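Endonuclease/exonuclease/phosphatase (Beutenbergia cavernae DSM 12333, PDB 4RUW) belongs to the endonuclease/exonuclease/phosphatase family, pairing a DNase I-like domain with an immunoglobulin-like domain, and carries a bound zinc ion. Local coordinates at residues Pro229-Gly234 / Val298-Ala303; Leu56-Trp61 / Met326-Gly331; Val340-Asp345 / Leu419-Val424; Ala378-Leu383 / Thr393-Gly398; Val83-Ala88 / Glu116-Asp121. All coordinates share one frame; numbering follows the deposited sequence.

Interaction 1 (Pro229-Gly234 / Val298-Ala303)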
# COMPACT_ATOMS: atom_id res chain seq x y z
N PRO A 229 -12.77 9.37 -2.10
CA PRO A 229 -11.30 9.45 -2.08
C PRO A 229 -10.73 8.81 -0.81
O PRO A 229 -11.04 9.26 0.30
CB PRO A 229 -11.03 10.95 -2.11
CG PRO A 229 -12.22 11.50 -2.86
CD PRO A 229 -13.38 10.68 -2.37
N SER A 230 -9.90 7.78 -0.98
CA SER A 230 -9.33 7.06 0.15
C SER A 230 -7.93 6.59 -0.18
O SER A 230 -7.59 6.36 -1.35
CB SER A 230 -10.17 5.83 0.51
OG SER A 230 -11.56 6.12 0.59
N VAL A 231 -7.13 6.42 0.86
CA VAL A 231 -5.84 5.76 0.74
C VAL A 231 -5.75 4.64 1.77
O VAL A 231 -6.36 4.72 2.84
CB VAL A 231 -4.65 6.74 0.89
CG1 VAL A 231 -4.66 7.75 -0.24
CG2 VAL A 231 -4.65 7.42 2.24
N LEU A 232 -5.00 3.60 1.43
CA LEU A 232 -4.71 2.49 2.32
C LEU A 232 -3.21 2.38 2.38
O LEU A 232 -2.56 2.23 1.34
CB LEU A 232 -5.33 1.19 1.80
CG LEU A 232 -4.85 -0.10 2.46
CD1 LEU A 232 -5.17 -0.13 3.95
CD2 LEU A 232 -5.43 -1.32 1.75
N ALA A 233 -2.65 2.49 3.57
CA ALA A 233 -1.21 2.54 3.69
C ALA A 233 -0.72 1.73 4.87
O ALA A 233 -1.39 1.63 5.89
CB ALA A 233 -0.73 3.98 3.80
N GLY A 234 0.48 1.19 4.72
CA GLY A 234 1.18 0.56 5.81
C GLY A 234 2.04 -0.59 5.37
O GLY A 234 2.23 -0.86 4.18
N VAL A 298 1.43 2.39 -0.42
CA VAL A 298 0.33 3.35 -0.42
C VAL A 298 -0.57 2.99 -1.59
O VAL A 298 -0.15 3.08 -2.75
CB VAL A 298 0.83 4.81 -0.54
CG1 VAL A 298 -0.36 5.76 -0.61
CG2 VAL A 298 1.75 5.14 0.62
N PHE A 299 -1.79 2.56 -1.29
CA PHE A 299 -2.81 2.28 -2.29
C PHE A 299 -3.80 3.43 -2.32
O PHE A 299 -4.11 4.01 -1.27
CB PHE A 299 -3.55 0.98 -1.97
CG PHE A 299 -2.76 -0.26 -2.30
CD1 PHE A 299 -2.81 -0.81 -3.57
CD2 PHE A 299 -1.98 -0.89 -1.33
CE1 PHE A 299 -2.09 -1.95 -3.90
CE2 PHE A 299 -1.25 -2.04 -1.66
CZ PHE A 299 -1.31 -2.55 -2.94
N ALA A 300 -4.30 3.77 -3.51
CA ALA A 300 -5.24 4.88 -3.64
C ALA A 300 -6.45 4.45 -4.47
O ALA A 300 -6.34 3.59 -5.34
CB ALA A 300 -4.57 6.10 -4.27
N THR A 301 -7.59 5.07 -4.19
CA THR A 301 -8.82 4.81 -4.93
C THR A 301 -8.80 5.54 -6.28
O THR A 301 -7.92 6.38 -6.53
CB THR A 301 -10.03 5.23 -4.09
OG1 THR A 301 -9.95 6.62 -3.79
CG2 THR A 301 -10.09 4.41 -2.79
N PRO A 302 -9.76 5.22 -7.18
CA PRO A 302 -9.62 5.69 -8.57
C PRO A 302 -9.64 7.20 -8.76
O PRO A 302 -9.12 7.66 -9.78
CB PRO A 302 -10.82 5.03 -9.27
CG PRO A 302 -11.01 3.76 -8.50
CD PRO A 302 -10.79 4.17 -7.07
N ALA A 303 -10.21 7.97 -7.84
CA ALA A 303 -10.24 9.42 -7.99
C ALA A 303 -8.84 10.05 -7.99
O ALA A 303 -8.66 11.16 -8.48
CB ALA A 303 -11.11 10.07 -6.93
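Leu232 and Phe299 form the hydrogen-bonded pair at the middle of this antiparallel strand pairing, which lies in one of the two mixed sheets of the DNase I-like alpha/beta sandwich. Backbone bonds carry most of the contact. Phe299 N reaches Leu232 O at 2.8 Å, and Leu232 N returns a bond to Phe299 O. Just past strand 298-300, Thr301 N still donates to Ser230 O.

A side chain supplies the next bond. Ser230 N donates to Thr301 OG1 at 3.0 Å, where a main-chain carbonyl might be expected. Thr301 can do this because OG1 sits between its backbone N and carbonyl carbon (chi1 60°), which also turns the methyl CG2 against Ser230 CB, 3.6 Å away. The hydroxyl of Ser230 is engaged by Val228 O, just before the segment.

Apolar contacts divide between the two faces. Val231, Ala233, Val298 and Ala300 point into the sandwich, where Val231 meets Leu328 and Val298 meets Met326 of the other sheet; small and beta-branched residues suit this close meeting of sheets. Leu232 and Phe299 occupy the other face, touching through their CB atoms at 4.2 Å, while the ring swings away from the partner strand to reach Leu236. Within the non-hydrogen-bonded pair Ala233–Val298, the methyl CB of Ala233 rests 4.2 Å from Val298 CG2.

Interaction 2 (Leu56-Trp61 / Met326-Gly331)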
# COMPACT_ATOMS: atom_id res chain seq x y z
N LEU A 56 -1.73 16.03 -2.85
CA LEU A 56 -1.69 15.41 -1.53
C LEU A 56 -0.44 14.56 -1.41
O LEU A 56 -0.24 13.66 -2.22
CB LEU A 56 -2.91 14.51 -1.34
CG LEU A 56 -3.06 13.87 0.04
CD1 LEU A 56 -3.38 14.93 1.09
CD2 LEU A 56 -4.13 12.79 0.01
N ARG A 57 0.40 14.84 -0.42
CA ARG A 57 1.56 14.02 -0.16
C ARG A 57 1.27 13.10 1.02
O ARG A 57 0.95 13.57 2.12
CB ARG A 57 2.81 14.87 0.09
CG ARG A 57 4.03 14.04 0.45
CD ARG A 57 5.31 14.86 0.50
NE ARG A 57 5.88 14.99 -0.84
CZ ARG A 57 7.15 15.28 -1.11
NH1 ARG A 57 8.01 15.50 -0.13
NH2 ARG A 57 7.55 15.35 -2.37
N VAL A 58 1.36 11.81 0.78
CA VAL A 58 1.05 10.78 1.77
C VAL A 58 2.30 9.97 2.01
O VAL A 58 2.93 9.48 1.06
CB VAL A 58 -0.06 9.83 1.26
CG1 VAL A 58 -0.30 8.70 2.27
CG2 VAL A 58 -1.32 10.61 1.00
N MSE A 59 2.66 9.83 3.28
CA MSE A 59 3.82 9.06 3.66
C MSE A 59 3.41 7.89 4.53
O MSE A 59 2.48 8.01 5.33
CB MSE A 59 4.78 9.97 4.41
CG MSE A 59 6.05 9.29 4.94
SE MSE A 59 7.29 10.52 5.77
CE MSE A 59 8.80 9.29 5.94
N THR A 60 4.08 6.76 4.37
CA THR A 60 3.93 5.66 5.31
C THR A 60 5.30 5.19 5.78
O THR A 60 6.25 5.17 5.00
CB THR A 60 3.10 4.47 4.73
OG1 THR A 60 2.80 3.53 5.77
CG2 THR A 60 3.83 3.76 3.61
N TRP A 61 5.40 4.81 7.05
CA TRP A 61 6.69 4.41 7.59
C TRP A 61 6.53 3.49 8.79
O TRP A 61 5.89 3.85 9.78
CB TRP A 61 7.47 5.64 8.02
CG TRP A 61 8.95 5.47 8.18
CD1 TRP A 61 9.71 4.37 7.85
CD2 TRP A 61 9.87 6.44 8.72
NE1 TRP A 61 11.04 4.61 8.15
CE2 TRP A 61 11.16 5.87 8.68
CE3 TRP A 61 9.72 7.73 9.23
CZ2 TRP A 61 12.29 6.56 9.12
CZ3 TRP A 61 10.83 8.41 9.67
CH2 TRP A 61 12.10 7.82 9.61
N MSE A 326 4.62 9.52 -1.22
CA MSE A 326 3.92 9.58 -2.50
C MSE A 326 3.25 10.92 -2.70
O MSE A 326 2.62 11.46 -1.79
CB MSE A 326 2.82 8.51 -2.54
CG MSE A 326 3.32 7.08 -2.33
SE MSE A 326 4.69 6.51 -3.59
CE MSE A 326 3.80 7.00 -5.25
N ASP A 327 3.35 11.43 -3.92
CA ASP A 327 2.66 12.65 -4.32
C ASP A 327 1.49 12.26 -5.21
O ASP A 327 1.68 11.69 -6.30
CB ASP A 327 3.62 13.59 -5.06
CG ASP A 327 4.64 14.23 -4.13
OD1 ASP A 327 4.24 14.72 -3.05
OD2 ASP A 327 5.84 14.23 -4.46
N LEU A 328 0.28 12.53 -4.72
CA LEU A 328 -0.96 12.19 -5.41
C LEU A 328 -1.66 13.47 -5.82
O LEU A 328 -1.35 14.55 -5.32
CB LEU A 328 -1.87 11.38 -4.48
CG LEU A 328 -1.22 10.18 -3.79
CD1 LEU A 328 -2.23 9.48 -2.88
CD2 LEU A 328 -0.64 9.20 -4.81
N ARG A 329 -2.64 13.35 -6.72
CA ARG A 329 -3.44 14.50 -7.13
C ARG A 329 -4.87 14.03 -7.25
O ARG A 329 -5.14 13.02 -7.89
CB ARG A 329 -2.94 15.03 -8.47
CG ARG A 329 -3.65 16.28 -8.94
CD ARG A 329 -2.94 16.88 -10.13
NE ARG A 329 -1.60 17.31 -9.76
CZ ARG A 329 -0.56 17.35 -10.59
NH1 ARG A 329 -0.71 16.98 -11.86
NH2 ARG A 329 0.62 17.76 -10.16
N LEU A 330 -5.80 14.74 -6.64
CA LEU A 330 -7.17 14.31 -6.67
C LEU A 330 -7.88 14.89 -7.86
O LEU A 330 -7.94 16.08 -8.03
CB LEU A 330 -7.88 14.74 -5.38
CG LEU A 330 -9.30 14.24 -5.17
CD1 LEU A 330 -9.34 12.73 -5.15
CD2 LEU A 330 -9.86 14.81 -3.87
N GLY A 331 -8.43 14.01 -8.68
CA GLY A 331 -9.25 14.41 -9.81
C GLY A 331 -10.71 14.53 -9.44
O GLY A 331 -11.07 14.59 -8.30
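Arg57 leaves its strand with CG anti to the backbone N (chi1 176°) and bends at chi3 (-84°), which brings its guanidinium beside the carboxylate of Asp327; the Asp327 side chain, at chi1 -72°, leans toward it. The two residues form a non-hydrogen-bonded pair of an antiparallel ladder in a mixed sheet of the DNase I-like sandwich, so their side chains rise together from the same face. The grip is side-on and bidentate: NE of Arg57 meets OD1 of Asp327 at 2.8 Å, and NH2 of Arg57 meets OD2 of Asp327 at 2.9 Å. With the planes nearly coplanar, both nitrogens approach from the syn side. Arg57 NH1 is held by Glu87 O at the end of helix 77-87, so the arginine also ties the sheet to that helix.

On the other face, turned to the sandwich interior, Leu56, Val58, Met326 (selenomethionine) and Leu328 supply apolar bulk. Met326, bent at chi2 and chi3, leads off toward helix 266-270. Four backbone hydrogen bonds join the strands through the flanking pairs Leu56–Leu328 and Val58–Met326. Beneath the salt bridge, the branch CG2 of Val58 comes within 4.1 Å of Leu328 CD1.

Interaction 3 (Val340-Asp345 / Leu419-Val424)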
# COMPACT_ATOMS: atom_id res chain seq x y z
N VAL A 340 -10.25 -5.68 -14.64
CA VAL A 340 -10.33 -7.01 -15.22
C VAL A 340 -9.00 -7.70 -14.95
O VAL A 340 -7.94 -7.20 -15.34
CB VAL A 340 -10.65 -6.97 -16.73
CG1 VAL A 340 -10.76 -8.38 -17.28
CG2 VAL A 340 -11.95 -6.20 -16.97
N LEU A 341 -9.04 -8.82 -14.24
CA LEU A 341 -7.83 -9.56 -13.92
C LEU A 341 -7.34 -10.32 -15.14
O LEU A 341 -8.13 -10.66 -16.02
CB LEU A 341 -8.09 -10.54 -12.77
CG LEU A 341 -8.53 -9.91 -11.45
CD1 LEU A 341 -8.83 -11.01 -10.44
CD2 LEU A 341 -7.46 -8.98 -10.92
N ALA A 342 -6.04 -10.59 -15.17
CA ALA A 342 -5.41 -11.27 -16.30
C ALA A 342 -4.90 -12.65 -15.91
O ALA A 342 -4.49 -12.87 -14.77
CB ALA A 342 -4.26 -10.42 -16.84
N GLY A 343 -4.91 -13.56 -16.87
CA GLY A 343 -4.44 -14.92 -16.65
C GLY A 343 -5.59 -15.87 -16.41
O GLY A 343 -6.69 -15.46 -16.05
N GLU A 344 -5.34 -17.15 -16.58
CA GLU A 344 -6.41 -18.14 -16.48
C GLU A 344 -7.15 -18.14 -15.17
O GLU A 344 -8.32 -18.33 -15.13
CB GLU A 344 -5.89 -19.53 -16.81
CG GLU A 344 -4.71 -20.02 -16.00
CD GLU A 344 -4.13 -21.33 -16.55
OE1 GLU A 344 -4.76 -21.94 -17.41
OE2 GLU A 344 -3.07 -21.75 -16.09
N ASP A 345 -6.43 -17.87 -14.10
CA ASP A 345 -7.04 -17.81 -12.78
C ASP A 345 -6.98 -16.41 -12.19
O ASP A 345 -7.19 -16.22 -10.99
CB ASP A 345 -6.35 -18.80 -11.83
CG ASP A 345 -6.51 -20.23 -12.27
OD1 ASP A 345 -7.63 -20.60 -12.70
OD2 ASP A 345 -5.52 -20.98 -12.20
N LEU A 419 -14.10 -4.18 -21.83
CA LEU A 419 -12.68 -4.19 -21.54
C LEU A 419 -12.21 -5.63 -21.49
O LEU A 419 -12.81 -6.47 -20.82
CB LEU A 419 -12.42 -3.51 -20.19
CG LEU A 419 -10.96 -3.48 -19.72
CD1 LEU A 419 -10.11 -2.71 -20.71
CD2 LEU A 419 -10.84 -2.87 -18.33
N GLU A 420 -11.14 -5.91 -22.24
CA GLU A 420 -10.52 -7.22 -22.29
C GLU A 420 -9.14 -7.15 -21.66
O GLU A 420 -8.41 -6.18 -21.87
CB GLU A 420 -10.42 -7.70 -23.75
CG GLU A 420 -9.78 -9.08 -23.92
CD GLU A 420 -9.81 -9.58 -25.36
OE1 GLU A 420 -10.15 -8.80 -26.27
OE2 GLU A 420 -9.48 -10.76 -25.58
N ALA A 421 -8.79 -8.16 -20.87
CA ALA A 421 -7.43 -8.29 -20.37
C ALA A 421 -6.93 -9.69 -20.73
O ALA A 421 -7.60 -10.68 -20.45
CB ALA A 421 -7.37 -8.09 -18.87
N CYS A 422 -5.75 -9.74 -21.34
CA CYS A 422 -5.18 -11.00 -21.79
C CYS A 422 -3.78 -11.22 -21.24
O CYS A 422 -3.05 -10.28 -20.94
CB CYS A 422 -5.07 -11.02 -23.31
SG CYS A 422 -6.62 -10.96 -24.18
N LEU A 423 -3.41 -12.49 -21.12
CA LEU A 423 -2.02 -12.86 -20.93
C LEU A 423 -1.55 -13.35 -22.30
O LEU A 423 -2.15 -14.27 -22.87
CB LEU A 423 -1.88 -13.96 -19.89
CG LEU A 423 -0.43 -14.36 -19.61
CD1 LEU A 423 0.36 -13.21 -18.99
CD2 LEU A 423 -0.38 -15.59 -18.71
N VAL A 424 -0.52 -12.71 -22.82
CA VAL A 424 -0.01 -13.00 -24.15
C VAL A 424 1.33 -13.70 -24.02
O VAL A 424 2.20 -13.24 -23.27
CB VAL A 424 0.16 -11.72 -24.98
CG1 VAL A 424 0.53 -12.07 -26.42
CG2 VAL A 424 -1.12 -10.90 -24.96
O HOH W 1 -6.78 -13.07 -18.99
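Val340 spreads its two methyls over two residues of the facing strand. CG2 lies 3.8 Å from Leu419 CD2, the side chains sliding past one another in opposite directions, and CG1 lies 3.8 Å from Ala421 CB. CG1 reaches Ala421 because it stands anti to the backbone N (chi1 -179°), while CG2 is turned to Leu419. Beta-branched valine thus serves both neighbours from one position. Ala421 CB also approaches Val340 O at 3.7 Å, so the alanine methyl nestles against main chain as well as side chain. Farther along, Ala342 CB and Ala421 CB meet at 4.4 Å; two small residues suit this close approach of strands.

Strands 340-342 and 419-424 run nearly parallel with their axes 6.0 Å apart, somewhat wider than a hydrogen-bonded pair, and no direct hydrogen bond links the segments. Instead, one water joins the backbones where segment 340-345 leaves its strand: it accepts from Gly343 N at 2.9 Å and donates to Ala421 O at the same distance. Gly343 has a positive phi (99°), at which a side chain would press on the preceding carbonyl, and its CA packs against Leu423 CB at 4.2 Å.

Outward from this layer, Arg434 NH1 binds both Leu341 O and Gly343 O and so holds the backbone after the strand. The contact is buried where the two sheets of the immunoglobulin-like beta sandwich approach each other at the border of one of them. Strand 334-342 is outermost in its four-stranded sheet, and its partner 418-424 lies between strands 378-384 and 430-437 in the other.

Interaction 4 (Ala378-Leu383 / Thr393-Gly398)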
# COMPACT_ATOMS: atom_id res chain seq x y z
N ALA A 378 3.26 -11.02 -21.71
CA ALA A 378 2.81 -9.66 -21.49
C ALA A 378 1.35 -9.68 -21.07
O ALA A 378 0.61 -10.60 -21.41
CB ALA A 378 2.98 -8.82 -22.75
N VAL A 379 0.93 -8.66 -20.33
CA VAL A 379 -0.49 -8.45 -20.06
C VAL A 379 -0.98 -7.34 -20.98
O VAL A 379 -0.39 -6.25 -21.03
CB VAL A 379 -0.78 -8.16 -18.57
CG1 VAL A 379 -2.23 -7.73 -18.38
CG2 VAL A 379 -0.47 -9.41 -17.73
N ARG A 380 -2.03 -7.63 -21.73
CA ARG A 380 -2.55 -6.67 -22.70
C ARG A 380 -4.00 -6.35 -22.39
O ARG A 380 -4.80 -7.25 -22.12
CB ARG A 380 -2.41 -7.23 -24.11
CG ARG A 380 -3.01 -6.37 -25.20
CD ARG A 380 -2.55 -6.86 -26.56
NE ARG A 380 -1.09 -6.78 -26.65
CZ ARG A 380 -0.33 -7.59 -27.38
NH1 ARG A 380 -0.89 -8.57 -28.09
NH2 ARG A 380 0.99 -7.44 -27.39
N ALA A 381 -4.31 -5.06 -22.38
CA ALA A 381 -5.68 -4.60 -22.20
C ALA A 381 -6.18 -3.98 -23.48
O ALA A 381 -5.47 -3.21 -24.13
CB ALA A 381 -5.74 -3.59 -21.08
N VAL A 382 -7.40 -4.34 -23.86
CA VAL A 382 -8.02 -3.76 -25.04
C VAL A 382 -9.40 -3.22 -24.69
O VAL A 382 -10.25 -3.96 -24.17
CB VAL A 382 -8.14 -4.78 -26.19
CG1 VAL A 382 -8.65 -4.10 -27.46
CG2 VAL A 382 -6.80 -5.46 -26.46
N LEU A 383 -9.62 -1.94 -24.92
CA LEU A 383 -10.93 -1.35 -24.86
C LEU A 383 -11.58 -1.52 -26.25
O LEU A 383 -11.00 -1.14 -27.23
CB LEU A 383 -10.82 0.12 -24.47
CG LEU A 383 -12.09 0.92 -24.33
CD1 LEU A 383 -13.01 0.40 -23.26
CD2 LEU A 383 -11.82 2.41 -24.12
N THR A 393 -5.35 -0.07 -27.11
CA THR A 393 -4.65 -1.22 -26.56
C THR A 393 -3.50 -0.72 -25.70
O THR A 393 -2.75 0.16 -26.13
CB THR A 393 -4.12 -2.11 -27.69
OG1 THR A 393 -5.22 -2.56 -28.49
CG2 THR A 393 -3.37 -3.31 -27.13
N VAL A 394 -3.38 -1.25 -24.49
CA VAL A 394 -2.28 -0.89 -23.60
C VAL A 394 -1.67 -2.18 -23.07
O VAL A 394 -2.39 -3.07 -22.60
CB VAL A 394 -2.76 0.01 -22.45
CG1 VAL A 394 -1.63 0.33 -21.49
CG2 VAL A 394 -3.36 1.31 -23.00
N THR A 395 -0.35 -2.29 -23.15
CA THR A 395 0.33 -3.53 -22.82
C THR A 395 1.41 -3.30 -21.76
O THR A 395 2.08 -2.27 -21.76
CB THR A 395 0.97 -4.15 -24.08
OG1 THR A 395 -0.04 -4.32 -25.08
CG2 THR A 395 1.61 -5.51 -23.78
N ASP A 396 1.56 -4.26 -20.85
CA ASP A 396 2.65 -4.24 -19.89
C ASP A 396 3.47 -5.52 -20.01
O ASP A 396 2.93 -6.62 -19.96
CB ASP A 396 2.11 -4.10 -18.47
CG ASP A 396 3.19 -3.73 -17.47
OD1 ASP A 396 4.01 -2.85 -17.78
OD2 ASP A 396 3.23 -4.31 -16.37
N SER A 397 4.78 -5.37 -20.19
CA SER A 397 5.66 -6.53 -20.19
C SER A 397 6.68 -6.40 -19.06
O SER A 397 6.47 -5.62 -18.13
CB SER A 397 6.35 -6.68 -21.55
OG SER A 397 7.03 -5.50 -21.90
N GLY A 398 7.75 -7.17 -19.10
CA GLY A 398 8.76 -7.10 -18.06
C GLY A 398 8.44 -8.02 -16.90
O GLY A 398 7.97 -9.13 -17.11
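Val379 O receives Asp396 N at 2.8 Å and has a CA-H...O contact with Thr395 CA at 3.3 Å. The return bond runs from Val379 N to Asp396 O. A second hydrogen-bonded pair, Ala381 with Val394, repeats the pattern: Ala381 N donates to Val394 O at 2.8 Å and Val394 N donates to Ala381 O. These bonds define an antiparallel beta hairpin.

Side chains of the non-hydrogen-bonded pairs complete the outer face. Arg380 starts with CG anti to its own N (chi1 176°) and bends at chi3, which carries NE to Thr395 OG1. That bond is 3.1 Å long, nearly straight and in the guanidinium plane. Threonine serves two purposes here: its hydroxyl accepts from the arginine, while its methyl CG2 packs 3.7 Å from Ala378 CB. The aliphatic part of Arg380 is used as well, its CG lying 3.6 Å from Thr393 CG2. Long polar and beta-branched side chains are at home on this more exposed face. Beside them, Val382 and Thr393 lie side by side, both valine methyls reaching the Thr393 hydroxyl oxygen.

The opposite face carries Val379, Ala381, Val394 and Asp396. Its apolar members pack on Val365 of strand 360-367, while the Asp396 carboxylate is hydrogen-bonded to Thr405 OG1 and to Lys367 N. The hairpin thus forms one border of a sheet of the immunoglobulin-like sandwich, strand 390-396 outermost and strand 378-384 bonded on its other side to strand 418-424.

Interaction 5 (Val83-Ala88 / Glu116-Asp121)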
# COMPACT_ATOMS: atom_id res chain seq x y z
N VAL A 83 12.98 13.25 9.89
CA VAL A 83 12.70 12.73 8.55
C VAL A 83 11.30 13.15 8.10
O VAL A 83 11.12 13.63 6.98
CB VAL A 83 12.85 11.20 8.49
CG1 VAL A 83 12.28 10.65 7.18
CG2 VAL A 83 14.31 10.80 8.64
N ILE A 84 10.31 12.97 8.97
CA ILE A 84 8.95 13.40 8.65
C ILE A 84 8.92 14.90 8.32
O ILE A 84 8.32 15.30 7.33
CB ILE A 84 7.96 13.05 9.78
CG1 ILE A 84 7.90 11.53 9.97
CG2 ILE A 84 6.59 13.64 9.48
CD1 ILE A 84 7.18 11.09 11.24
N ARG A 85 9.58 15.71 9.14
CA ARG A 85 9.63 17.15 8.93
C ARG A 85 10.21 17.50 7.56
O ARG A 85 9.69 18.36 6.86
CB ARG A 85 10.48 17.78 10.04
CG ARG A 85 10.52 19.29 10.08
CD ARG A 85 11.36 19.77 11.29
NE ARG A 85 10.85 19.26 12.56
CZ ARG A 85 11.50 18.43 13.37
NH1 ARG A 85 12.73 18.02 13.07
NH2 ARG A 85 10.93 18.02 14.50
N ALA A 86 11.29 16.82 7.18
CA ALA A 86 11.95 17.08 5.91
C ALA A 86 11.09 16.68 4.72
O ALA A 86 11.07 17.36 3.71
CB ALA A 86 13.29 16.36 5.86
N GLU A 87 10.36 15.57 4.86
CA GLU A 87 9.51 15.09 3.77
C GLU A 87 8.21 15.89 3.68
O GLU A 87 7.58 15.96 2.62
CB GLU A 87 9.21 13.60 3.96
CG GLU A 87 10.44 12.70 3.90
CD GLU A 87 11.05 12.57 2.51
OE1 GLU A 87 10.51 13.16 1.54
OE2 GLU A 87 12.08 11.86 2.39
N ALA A 88 7.81 16.51 4.79
CA ALA A 88 6.65 17.40 4.84
C ALA A 88 5.37 16.82 4.21
O ALA A 88 4.72 17.47 3.41
CB ALA A 88 7.00 18.74 4.22
N GLU A 116 4.81 16.06 20.23
CA GLU A 116 5.55 17.20 20.76
C GLU A 116 6.61 17.67 19.76
O GLU A 116 6.76 18.87 19.52
CB GLU A 116 6.21 16.80 22.08
CG GLU A 116 7.07 17.89 22.69
CD GLU A 116 7.66 17.47 24.01
OE1 GLU A 116 8.28 16.38 24.08
OE2 GLU A 116 7.48 18.22 24.98
N LEU A 117 7.32 16.73 19.17
CA LEU A 117 8.39 17.05 18.23
C LEU A 117 7.91 17.68 16.93
O LEU A 117 8.66 18.40 16.28
CB LEU A 117 9.20 15.79 17.91
CG LEU A 117 10.10 15.30 19.04
CD1 LEU A 117 10.42 13.83 18.85
CD2 LEU A 117 11.38 16.13 19.10
N LEU A 118 6.66 17.40 16.54
CA LEU A 118 6.16 17.80 15.22
C LEU A 118 5.06 18.86 15.28
O LEU A 118 4.58 19.31 14.24
CB LEU A 118 5.70 16.57 14.43
CG LEU A 118 6.84 15.67 13.95
CD1 LEU A 118 6.34 14.30 13.53
CD2 LEU A 118 7.61 16.35 12.81
N ALA A 119 4.67 19.28 16.49
CA ALA A 119 3.61 20.27 16.64
C ALA A 119 3.92 21.56 15.89
O ALA A 119 3.08 22.09 15.17
CB ALA A 119 3.36 20.56 18.11
N ALA A 120 5.15 22.05 16.04
CA ALA A 120 5.52 23.32 15.42
C ALA A 120 5.59 23.21 13.90
O ALA A 120 5.60 24.21 13.19
CB ALA A 120 6.83 23.83 16.00
N ASP A 121 5.65 21.98 13.41
CA ASP A 121 5.67 21.72 11.98
C ASP A 121 4.27 21.53 11.43
O ASP A 121 4.09 21.26 10.24
CB ASP A 121 6.53 20.50 11.70
CG ASP A 121 7.92 20.65 12.25
OD1 ASP A 121 8.65 21.51 11.71
OD2 ASP A 121 8.28 19.95 13.22
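Arg85 extends from helix 77-87 with CG anti to the backbone N (chi1 -173°), continues straight through chi2, and then bends at chi3 (-58°) so that its guanidinium reaches segment 116-121. There NE bonds Asp121 OD2 at 2.7 Å in a salt bridge. The carboxylate is turned 43° from the guanidinium plane, so the arginine meets OD2 from above the carboxylate plane, although OD2 itself lies in the plane of the guanidinium. NH2 of Arg85 takes Leu117 O at 2.9 Å, with a bent bond. Arginine suits the place because one group can engage both an acid and a main-chain carbonyl. The other carboxylate oxygen of Asp121, OD1, lies 3.2 Å from Arg85 CD.

Deeper, Ile84 and Leu118 cross at about a right angle, the end methyl CD1 of Ile84 lying 4.0 Å from Leu118 CD1. Leu118 also sends CD2 toward the arginine, to 4.1 Å from its NH2, and touches Ala81 and Tyr123. Apolar residues thus fill the buried side and the charged pair bridges the more exposed side. This is helix-to-helix packing in the outer layer of a DNase I-like alpha/beta sandwich.

From the N terminus, strand 55-62 opens the widest loop, closed some 265 residues later by strand 324-330 in interaction 2. Nested within it are first interaction 5, which joins helices 77-87 and 110-118, and then interaction 1, which pairs strands 230-233 and 296-300; these two follow in series. Interactions 1 and 2 lie in opposite sheets of the DNase I-like sandwich and touch, while Glu87 O brings interaction 5 onto interaction 2. The chain then enters the immunoglobulin-like domain. There interaction 3 spans the two sheets and encloses the hairpin of interaction 4, its neighbour across strands 418-424 and 378-384. None of the loops cross.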